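Local atomic coordinates of FAD-dependent pyridine nucleotide-disulphide oxidoreductase (Desulfovibrio vulgaris, PDB entry 3IWA), a protein that probably uses FAD and a reduced pyridine nucleotide to catalyse electron transfer, as expected of a pyridine nucleotide-disulphide oxidoreductase. Residues A[154-165]-A[178-189]; A[344-355]-A[400-409]. All blocks are in the same frame, centred on the assembly; numbering follows the deposited sequence.

How the contacts relate
Contact 1 and contact 2 both pair neighbouring strands in mostly buried parts of the chain, but in different domains, their centres about 25 Å apart. In contact 1 the strands run parallel and are joined by a helix, and a tryptophan packs against the loop that precedes the first strand. Contact 2 is antiparallel, has glycines at several positions of both strands, and adds a side-chain amide to its backbone bonds; its strands belong to the dimerisation domain. Aliphatic branches do most of the side-chain work in contact 1, less in contact 2. The two meet directly where Phe-345 packs on Ala-179 and Asp-180 of helix 169-182.

Contact 1 (A[154-165]-A[178-189]); sequences ISAGEVSKAVIV and LADMWGIDTTVV
The indole of Trp-182 lies against Ile-154 and Ser-155. One face carries CG2 of Ile-154 over the five-membered ring, 4.1 Å from its centroid, and CA of Ser-155 over the six-membered ring, both CH-pi contacts close to the ring normal. CB of Met-181 sits on the opposite face, and NE1 is taken by the carbonyl O of Gln-151, which helps hold the ring in its rotation. Ile-154 places CG2 on the indole by setting it anti to its own backbone N, while CD1 at the end of the other branch meets CD2 of Leu-178 at 3.8 Å, the two side chains crossing at about a right angle. Beyond it, CG2 of Ile-184 touches CG1 of Val-159 and CB of Ala-162, and that same CB meets CD1 of Leu-178 at 3.7 Å. Leu-178 thus packs the end of helix 169-182 on Ala-162 of the sheet, with loop residues Ile-154, Val-159 and Ile-184 filling in beside it. Strand 161-165, the helix and strand 185-189 form a right-handed beta-alpha-beta crossover within a Rossmann-type domain; Gly-166, Gly-168 and Gly-171 fit a GxGxxG pattern, consistent with dinucleotide binding. The strands run parallel, 19° apart. Ala-162 N gives a nearly straight bond to Asp-185 O at 2.9 Å, and Ile-164 N another to Thr-187 O at 2.7 Å; Thr-187 N and Val-189 N return bonds to Ala-162 O and Ile-164 O. At the start of both strands Lys-161 and Asp-185 lie alongside, pointing the same way, but Lys-161 NZ stays 4.9 Å from Asp-185 OD2, too far for a salt bridge.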
loop_
_atom_site.group_PDB
_atom_site.type_symbol
_atom_site.label_atom_id
_atom_site.label_comp_id
_atom_site.label_asym_id
_atom_site.label_seq_id
_atom_site.Cartn_x
_atom_site.Cartn_y
_atom_site.Cartn_z
ATOM N N ILE A 154 -29.807 -19.077 -6.490
ATOM C CA ILE A 154 -30.516 -18.778 -7.737
ATOM C C ILE A 154 -29.901 -19.611 -8.874
ATOM O O ILE A 154 -28.695 -19.937 -8.865
ATOM C CB ILE A 154 -30.433 -17.262 -8.103
ATOM C CG1 ILE A 154 -31.156 -16.415 -7.050
ATOM C CG2 ILE A 154 -30.988 -16.988 -9.516
ATOM C CD1 ILE A 154 -30.616 -15.023 -6.930
ATOM N N SER A 155 -30.747 -19.950 -9.838
ATOM C CA SER A 155 -30.330 -20.639 -11.059
ATOM C C SER A 155 -31.116 -20.071 -12.242
ATOM O O SER A 155 -32.063 -19.285 -12.063
ATOM C CB SER A 155 -30.526 -22.163 -10.934
ATOM O OG SER A 155 -31.883 -22.516 -10.703
ATOM N N ALA A 156 -30.691 -20.473 -13.438
ATOM C CA ALA A 156 -31.223 -19.971 -14.710
ATOM C C ALA A 156 -32.757 -19.966 -14.734
ATOM O O ALA A 156 -33.390 -20.969 -14.396
ATOM C CB ALA A 156 -30.651 -20.827 -15.890
ATOM N N GLY A 157 -33.339 -18.822 -15.091
ATOM C CA GLY A 157 -34.772 -18.711 -15.334
ATOM C C GLY A 157 -35.657 -18.611 -14.102
ATOM O O GLY A 157 -36.882 -18.607 -14.232
ATOM N N GLU A 158 -35.055 -18.531 -12.911
ATOM C CA GLU A 158 -35.815 -18.477 -11.643
ATOM C C GLU A 158 -36.356 -17.077 -11.310
ATOM O O GLU A 158 -37.477 -16.933 -10.813
ATOM C CB GLU A 158 -34.934 -18.906 -10.470
ATOM C CG GLU A 158 -34.591 -20.375 -10.382
ATOM C CD GLU A 158 -34.011 -20.759 -9.003
ATOM O OE1 GLU A 158 -33.835 -21.973 -8.738
ATOM O OE2 GLU A 158 -33.736 -19.848 -8.181
ATOM N N VAL A 159 -35.521 -16.067 -11.549
ATOM C CA VAL A 159 -35.818 -14.673 -11.200
ATOM C C VAL A 159 -35.902 -13.837 -12.482
ATOM O O VAL A 159 -35.086 -13.979 -13.378
ATOM C CB VAL A 159 -34.742 -14.102 -10.238
ATOM C CG1 VAL A 159 -35.004 -12.637 -9.934
ATOM C CG2 VAL A 159 -34.706 -14.909 -8.946
ATOM N N SER A 160 -36.912 -12.983 -12.564
ATOM C CA SER A 160 -37.119 -12.135 -13.725
ATOM C C SER A 160 -36.719 -10.728 -13.361
ATOM O O SER A 160 -35.940 -10.094 -14.073
ATOM C CB SER A 160 -38.597 -12.157 -14.180
ATOM O OG SER A 160 -38.836 -11.197 -15.220
ATOM N N LYS A 161 -37.256 -10.231 -12.248
ATOM C CA LYS A 161 -36.906 -8.888 -11.803
ATOM C C LYS A 161 -36.439 -8.821 -10.352
ATOM O O LYS A 161 -37.102 -9.332 -9.439
ATOM C CB LYS A 161 -38.063 -7.932 -12.058
ATOM C CG LYS A 161 -38.384 -7.744 -13.552
ATOM C CD LYS A 161 -38.915 -6.352 -13.880
ATOM C CE LYS A 161 -39.029 -6.146 -15.391
ATOM N NZ LYS A 161 -40.434 -6.157 -15.868
ATOM N N ALA A 162 -35.277 -8.186 -10.172
ATOM C CA ALA A 162 -34.687 -7.926 -8.861
ATOM C C ALA A 162 -34.652 -6.426 -8.586
ATOM O O ALA A 162 -34.175 -5.656 -9.411
ATOM C CB ALA A 162 -33.289 -8.504 -8.768
ATOM N N VAL A 163 -35.164 -6.028 -7.423
ATOM C CA VAL A 163 -34.938 -4.686 -6.928
ATOM C C VAL A 163 -34.039 -4.725 -5.674
ATOM O O VAL A 163 -34.322 -5.454 -4.728
ATOM C CB VAL A 163 -36.267 -3.987 -6.615
ATOM C CG1 VAL A 163 -36.018 -2.694 -5.778
ATOM C CG2 VAL A 163 -37.011 -3.735 -7.948
ATOM N N ILE A 164 -32.947 -3.964 -5.692
ATOM C CA ILE A 164 -32.033 -3.900 -4.556
ATOM C C ILE A 164 -32.333 -2.626 -3.802
ATOM O O ILE A 164 -32.248 -1.547 -4.349
ATOM C CB ILE A 164 -30.533 -3.953 -5.009
ATOM C CG1 ILE A 164 -30.125 -5.378 -5.433
ATOM C CG2 ILE A 164 -29.614 -3.546 -3.869
ATOM C CD1 ILE A 164 -29.771 -5.564 -6.841
ATOM N N VAL A 165 -32.721 -2.760 -2.544
ATOM C CA VAL A 165 -32.984 -1.630 -1.668
ATOM C C VAL A 165 -31.719 -1.320 -0.854
ATOM O O VAL A 165 -31.394 -2.042 0.120
ATOM C CB VAL A 165 -34.145 -1.910 -0.692
ATOM C CG1 VAL A 165 -34.409 -0.634 0.181
ATOM C CG2 VAL A 165 -35.412 -2.376 -1.459
ATOM N N LEU A 178 -26.130 -10.298 -9.853
ATOM C CA LEU A 178 -27.406 -10.710 -10.414
ATOM C C LEU A 178 -27.439 -10.400 -11.905
ATOM O O LEU A 178 -27.811 -11.259 -12.690
ATOM C CB LEU A 178 -28.602 -10.069 -9.689
ATOM C CG LEU A 178 -28.762 -10.379 -8.188
ATOM C CD1 LEU A 178 -29.970 -9.685 -7.576
ATOM C CD2 LEU A 178 -28.849 -11.874 -7.952
ATOM N N ALA A 179 -27.037 -9.197 -12.304
ATOM C CA ALA A 179 -27.063 -8.851 -13.729
ATOM C C ALA A 179 -26.022 -9.637 -14.525
ATOM O O ALA A 179 -26.266 -10.018 -15.664
ATOM C CB ALA A 179 -26.886 -7.354 -13.938
ATOM N N ASP A 180 -24.875 -9.925 -13.920
ATOM C CA ASP A 180 -23.748 -10.510 -14.665
ATOM C C ASP A 180 -23.695 -12.039 -14.681
ATOM O O ASP A 180 -23.358 -12.626 -15.696
ATOM C CB ASP A 180 -22.419 -9.957 -14.131
ATOM C CG ASP A 180 -21.476 -9.552 -15.234
ATOM O OD1 ASP A 180 -21.948 -8.990 -16.250
ATOM O OD2 ASP A 180 -20.262 -9.789 -15.083
ATOM N N MET A 181 -23.982 -12.681 -13.551
ATOM C CA MET A 181 -23.989 -14.144 -13.491
ATOM C C MET A 181 -25.251 -14.665 -14.134
ATOM O O MET A 181 -25.230 -15.719 -14.753
ATOM C CB MET A 181 -23.984 -14.687 -12.051
ATOM C CG MET A 181 -22.696 -14.513 -11.224
ATOM S SD MET A 181 -23.059 -14.648 -9.429
ATOM C CE MET A 181 -23.442 -16.385 -9.207
ATOM N N TRP A 182 -26.361 -13.957 -13.958
ATOM C CA TRP A 182 -27.646 -14.533 -14.305
ATOM C C TRP A 182 -28.495 -13.746 -15.283
ATOM O O TRP A 182 -29.589 -14.205 -15.619
ATOM C CB TRP A 182 -28.461 -14.750 -13.041
ATOM C CG TRP A 182 -27.831 -15.651 -12.060
ATOM C CD1 TRP A 182 -27.506 -15.351 -10.773
ATOM C CD2 TRP A 182 -27.448 -17.013 -12.268
ATOM N NE1 TRP A 182 -26.948 -16.446 -10.159
ATOM C CE2 TRP A 182 -26.898 -17.479 -11.056
ATOM C CE3 TRP A 182 -27.512 -17.885 -13.362
ATOM C CZ2 TRP A 182 -26.413 -18.774 -10.904
ATOM C CZ3 TRP A 182 -27.039 -19.176 -13.209
ATOM C CH2 TRP A 182 -26.495 -19.608 -11.990
ATOM N N GLY A 183 -28.025 -12.586 -15.746
ATOM C CA GLY A 183 -28.843 -11.748 -16.648
ATOM C C GLY A 183 -30.200 -11.271 -16.096
ATOM O O GLY A 183 -31.153 -11.011 -16.843
ATOM N N ILE A 184 -30.275 -11.132 -14.781
ATOM C CA ILE A 184 -31.475 -10.668 -14.114
ATOM C C ILE A 184 -31.601 -9.169 -14.321
ATOM O O ILE A 184 -30.634 -8.430 -14.150
ATOM C CB ILE A 184 -31.412 -11.008 -12.606
ATOM C CG1 ILE A 184 -31.427 -12.531 -12.408
ATOM C CG2 ILE A 184 -32.566 -10.395 -11.885
ATOM C CD1 ILE A 184 -31.076 -13.002 -10.987
ATOM N N ASP A 185 -32.792 -8.729 -14.703
ATOM C CA ASP A 185 -33.155 -7.303 -14.726
ATOM C C ASP A 185 -33.099 -6.683 -13.322
ATOM O O ASP A 185 -33.880 -7.035 -12.431
ATOM C CB ASP A 185 -34.554 -7.136 -15.326
ATOM C CG ASP A 185 -34.910 -5.667 -15.619
ATOM O OD1 ASP A 185 -34.510 -4.752 -14.858
ATOM O OD2 ASP A 185 -35.610 -5.438 -16.616
ATOM N N THR A 186 -32.157 -5.763 -13.146
ATOM C CA THR A 186 -31.761 -5.309 -11.828
ATOM C C THR A 186 -31.848 -3.808 -11.699
ATOM O O THR A 186 -31.359 -3.082 -12.555
ATOM C CB THR A 186 -30.336 -5.791 -11.508
ATOM O OG1 THR A 186 -30.270 -7.195 -11.756
ATOM C CG2 THR A 186 -29.991 -5.564 -10.052
ATOM N N THR A 187 -32.471 -3.368 -10.607
ATOM C CA THR A 187 -32.630 -1.950 -10.272
ATOM C C THR A 187 -32.181 -1.712 -8.833
ATOM O O THR A 187 -32.527 -2.472 -7.933
ATOM C CB THR A 187 -34.084 -1.517 -10.397
ATOM O OG1 THR A 187 -34.576 -1.946 -11.666
ATOM C CG2 THR A 187 -34.239 -0.005 -10.257
ATOM N N VAL A 188 -31.389 -0.671 -8.624
ATOM C CA VAL A 188 -30.972 -0.264 -7.277
ATOM C C VAL A 188 -31.764 0.956 -6.916
ATOM O O VAL A 188 -31.868 1.859 -7.707
ATOM C CB VAL A 188 -29.459 0.066 -7.173
ATOM C CG1 VAL A 188 -29.129 0.529 -5.771
ATOM C CG2 VAL A 188 -28.612 -1.117 -7.530
ATOM N N VAL A 189 -32.344 0.952 -5.724
ATOM C CA VAL A 189 -33.072 2.084 -5.194
ATOM C C VAL A 189 -32.419 2.536 -3.883
ATOM O O VAL A 189 -32.336 1.791 -2.937
ATOM C CB VAL A 189 -34.586 1.729 -4.951
ATOM C CG1 VAL A 189 -35.321 2.898 -4.255
ATOM C CG2 VAL A 189 -35.271 1.320 -6.279
#

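Contact 2 (A[344-355]-A[400-409]); sequences LFEGSASGAGLT and LGIQGFSTLG
Strands 348-353 and 400-406 run antiparallel, 178° between their directions and their axes 4.7 Å apart at closest, with paired bonds at Ser-348 with Ser-406, Ser-350 with Gly-404 and Ala-352 with Ile-402. Leu-354 N extends the pairing to Leu-400 O at 2.9 Å. Phe-405 leans over the start of the neighbouring strand, toward Gly-347: CG is anti to its backbone N (chi1 180°), which carries the ring to where CZ lies 3.6 Å from Gly-347 CA. Ala-349 CB and Leu-344 CD1 come up at the ring edge, Ala-349 CB 4.1 Å from Phe-405 CD1, while Ser-348 N lies above one face, displaced to the rim. Leu-208 of helix 202-214 packs against Leu-344, Ala-349 and Phe-405 alike. At the other end of the same face Gln-403 folds over Gly-351, bent at chi2 (86°), and its NE2 donates to Leu-354 O at 3.1 Å. That oxygen lies near the amide plane, but the N-H arrives from well above the carbonyl plane. CG2 of Thr-355 packs crosswise against this amide, and a water links NE2 weakly to Gly-353 O. Thr-355 then caps the next helix, its OG1 taking the N-H of Gly-358. Ser-350, Ala-352 and Ile-402 turn to the opposite face, against helix 409-423. Val-438 of the second subunit packs on Ser-350. Leu-400 and Gly-401 both pair with Val-391, a classic beta bulge in the antiparallel sheet of the dimerisation domain characteristic of pyridine nucleotide-disulphide oxidoreductases.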
loop_
_atom_site.group_PDB
_atom_site.type_symbol
_atom_site.label_atom_id
_atom_site.label_comp_id
_atom_site.label_asym_id
_atom_site.label_seq_id
_atom_site.Cartn_x
_atom_site.Cartn_y
_atom_site.Cartn_z
ATOM N N LEU A 344 -16.846 -3.546 -9.908
ATOM C CA LEU A 344 -18.076 -3.312 -10.678
ATOM C C LEU A 344 -17.899 -3.950 -12.067
ATOM O O LEU A 344 -17.086 -4.846 -12.234
ATOM C CB LEU A 344 -18.445 -1.808 -10.733
ATOM C CG LEU A 344 -18.591 -1.076 -9.394
ATOM C CD1 LEU A 344 -18.787 0.396 -9.597
ATOM C CD2 LEU A 344 -19.730 -1.648 -8.610
ATOM N N PHE A 345 -18.661 -3.536 -13.062
ATOM C CA PHE A 345 -18.605 -4.237 -14.347
ATOM C C PHE A 345 -17.245 -4.059 -14.989
ATOM O O PHE A 345 -16.571 -5.031 -15.280
ATOM C CB PHE A 345 -19.731 -3.787 -15.259
ATOM C CG PHE A 345 -21.065 -4.279 -14.807
ATOM C CD1 PHE A 345 -21.508 -5.533 -15.175
ATOM C CD2 PHE A 345 -21.849 -3.511 -13.968
ATOM C CE1 PHE A 345 -22.746 -6.015 -14.738
ATOM C CE2 PHE A 345 -23.083 -3.963 -13.522
ATOM C CZ PHE A 345 -23.542 -5.223 -13.910
ATOM N N GLU A 346 -16.831 -2.815 -15.163
ATOM C CA GLU A 346 -15.531 -2.501 -15.774
ATOM C C GLU A 346 -14.578 -1.795 -14.794
ATOM O O GLU A 346 -13.391 -2.089 -14.767
ATOM C CB GLU A 346 -15.734 -1.656 -17.038
ATOM C CG GLU A 346 -16.588 -2.347 -18.120
ATOM C CD GLU A 346 -17.497 -1.364 -18.846
ATOM O OE1 GLU A 346 -16.990 -0.282 -19.241
ATOM O OE2 GLU A 346 -18.705 -1.661 -19.018
ATOM N N GLY A 347 -15.080 -0.890 -13.975
ATOM C CA GLY A 347 -14.213 -0.226 -13.007
ATOM C C GLY A 347 -14.199 -0.912 -11.660
ATOM O O GLY A 347 -14.982 -1.815 -11.406
ATOM N N SER A 348 -13.281 -0.456 -10.816
ATOM C CA SER A 348 -13.189 -0.823 -9.425
ATOM C C SER A 348 -13.137 0.443 -8.635
ATOM O O SER A 348 -12.587 1.412 -9.093
ATOM C CB SER A 348 -11.917 -1.591 -9.166
ATOM O OG SER A 348 -12.040 -2.896 -9.691
ATOM N N ALA A 349 -13.723 0.435 -7.456
ATOM C CA ALA A 349 -13.649 1.551 -6.555
ATOM C C ALA A 349 -13.036 1.056 -5.242
ATOM O O ALA A 349 -13.243 -0.083 -4.867
ATOM C CB ALA A 349 -15.030 2.132 -6.322
ATOM N N SER A 350 -12.295 1.913 -4.539
ATOM C CA SER A 350 -11.641 1.527 -3.291
ATOM C C SER A 350 -11.373 2.744 -2.438
ATOM O O SER A 350 -11.357 3.836 -2.948
ATOM C CB SER A 350 -10.345 0.771 -3.590
ATOM O OG SER A 350 -9.847 0.219 -2.397
ATOM N N GLY A 351 -11.189 2.552 -1.135
ATOM C CA GLY A 351 -11.027 3.676 -0.179
ATOM C C GLY A 351 -10.788 3.289 1.296
ATOM O O GLY A 351 -10.694 2.132 1.635
ATOM N N ALA A 352 -10.664 4.278 2.154
ATOM C CA ALA A 352 -10.397 4.078 3.569
ATOM C C ALA A 352 -10.630 5.384 4.252
ATOM O O ALA A 352 -10.396 6.404 3.661
ATOM C CB ALA A 352 -8.960 3.599 3.830
ATOM N N GLY A 353 -11.075 5.344 5.494
ATOM C CA GLY A 353 -11.273 6.537 6.258
ATOM C C GLY A 353 -12.538 7.261 5.797
ATOM O O GLY A 353 -13.454 6.659 5.217
ATOM N N LEU A 354 -12.550 8.565 6.026
ATOM C CA LEU A 354 -13.721 9.386 5.768
ATOM C C LEU A 354 -13.792 9.922 4.357
ATOM O O LEU A 354 -12.768 10.210 3.733
ATOM C CB LEU A 354 -13.741 10.568 6.713
ATOM C CG LEU A 354 -13.597 10.235 8.182
ATOM C CD1 LEU A 354 -13.482 11.512 8.994
ATOM C CD2 LEU A 354 -14.765 9.379 8.619
ATOM N N THR A 355 -15.015 10.043 3.857
ATOM C CA THR A 355 -15.260 10.795 2.645
ATOM C C THR A 355 -15.366 12.251 3.076
ATOM O O THR A 355 -15.499 12.524 4.230
ATOM C CB THR A 355 -16.580 10.385 1.948
ATOM O OG1 THR A 355 -17.693 10.803 2.753
ATOM C CG2 THR A 355 -16.645 8.845 1.665
ATOM N N LEU A 400 -7.676 12.518 6.285
ATOM C CA LEU A 400 -8.769 11.834 6.972
ATOM C C LEU A 400 -9.275 10.624 6.189
ATOM O O LEU A 400 -10.052 9.817 6.706
ATOM C CB LEU A 400 -9.937 12.808 7.234
ATOM C CG LEU A 400 -9.638 14.094 8.018
ATOM C CD1 LEU A 400 -10.794 15.129 8.066
ATOM C CD2 LEU A 400 -9.147 13.769 9.417
ATOM N N GLY A 401 -8.879 10.542 4.930
ATOM C CA GLY A 401 -9.395 9.546 4.039
ATOM C C GLY A 401 -8.899 9.688 2.622
ATOM O O GLY A 401 -8.317 10.716 2.235
ATOM N N ILE A 402 -9.151 8.634 1.856
ATOM C CA ILE A 402 -8.729 8.524 0.510
ATOM C C ILE A 402 -9.698 7.573 -0.172
ATOM O O ILE A 402 -10.061 6.571 0.426
ATOM C CB ILE A 402 -7.268 8.047 0.410
ATOM C CG1 ILE A 402 -6.826 8.077 -1.033
ATOM C CG2 ILE A 402 -7.057 6.642 1.004
ATOM C CD1 ILE A 402 -5.352 7.885 -1.221
ATOM N N GLN A 403 -10.171 7.943 -1.374
ATOM C CA GLN A 403 -10.947 7.060 -2.215
ATOM C C GLN A 403 -10.544 7.154 -3.679
ATOM O O GLN A 403 -9.918 8.071 -4.076
ATOM C CB GLN A 403 -12.406 7.409 -2.134
ATOM C CG GLN A 403 -13.012 7.301 -0.773
ATOM C CD GLN A 403 -12.825 8.508 0.011
ATOM O OE1 GLN A 403 -12.946 9.599 -0.514
ATOM N NE2 GLN A 403 -12.541 8.352 1.304
ATOM N N GLY A 404 -10.940 6.201 -4.498
ATOM C CA GLY A 404 -10.597 6.262 -5.895
ATOM C C GLY A 404 -11.432 5.362 -6.774
ATOM O O GLY A 404 -12.164 4.494 -6.281
ATOM N N PHE A 405 -11.277 5.556 -8.082
ATOM C CA PHE A 405 -11.904 4.699 -9.065
ATOM C C PHE A 405 -10.957 4.505 -10.241
ATOM O O PHE A 405 -10.233 5.417 -10.624
ATOM C CB PHE A 405 -13.231 5.326 -9.502
ATOM C CG PHE A 405 -13.984 4.540 -10.535
ATOM C CD1 PHE A 405 -15.002 3.689 -10.167
ATOM C CD2 PHE A 405 -13.703 4.693 -11.871
ATOM C CE1 PHE A 405 -15.737 3.001 -11.105
ATOM C CE2 PHE A 405 -14.426 3.986 -12.824
ATOM C CZ PHE A 405 -15.446 3.138 -12.430
ATOM N N SER A 406 -10.945 3.294 -10.777
ATOM C CA SER A 406 -10.090 2.946 -11.907
ATOM C C SER A 406 -10.596 1.720 -12.666
ATOM O O SER A 406 -11.190 0.834 -12.091
ATOM C CB SER A 406 -8.661 2.636 -11.432
ATOM O OG SER A 406 -7.785 2.521 -12.555
ATOM N N THR A 407 -10.283 1.651 -13.955
ATOM C CA THR A 407 -10.451 0.418 -14.721
ATOM C C THR A 407 -9.329 -0.563 -14.386
ATOM O O THR A 407 -9.428 -1.760 -14.644
ATOM C CB THR A 407 -10.484 0.715 -16.218
ATOM O OG1 THR A 407 -9.302 1.436 -16.572
ATOM C CG2 THR A 407 -11.730 1.576 -16.565
ATOM N N LEU A 408 -8.258 -0.064 -13.793
ATOM C CA LEU A 408 -7.208 -0.953 -13.332
ATOM C C LEU A 408 -7.388 -1.218 -11.842
ATOM O O LEU A 408 -7.048 -0.372 -11.001
ATOM C CB LEU A 408 -5.844 -0.348 -13.617
ATOM C CG LEU A 408 -5.673 0.225 -15.031
ATOM C CD1 LEU A 408 -5.063 1.633 -14.935
ATOM C CD2 LEU A 408 -4.844 -0.690 -15.964
ATOM N N GLY A 409 -7.920 -2.393 -11.526
ATOM C CA GLY A 409 -8.198 -2.784 -10.142
ATOM C C GLY A 409 -6.990 -2.858 -9.220
ATOM O O GLY A 409 -6.952 -2.216 -8.171
HETATM O O HOH W 1 -13.953 5.735 2.071
#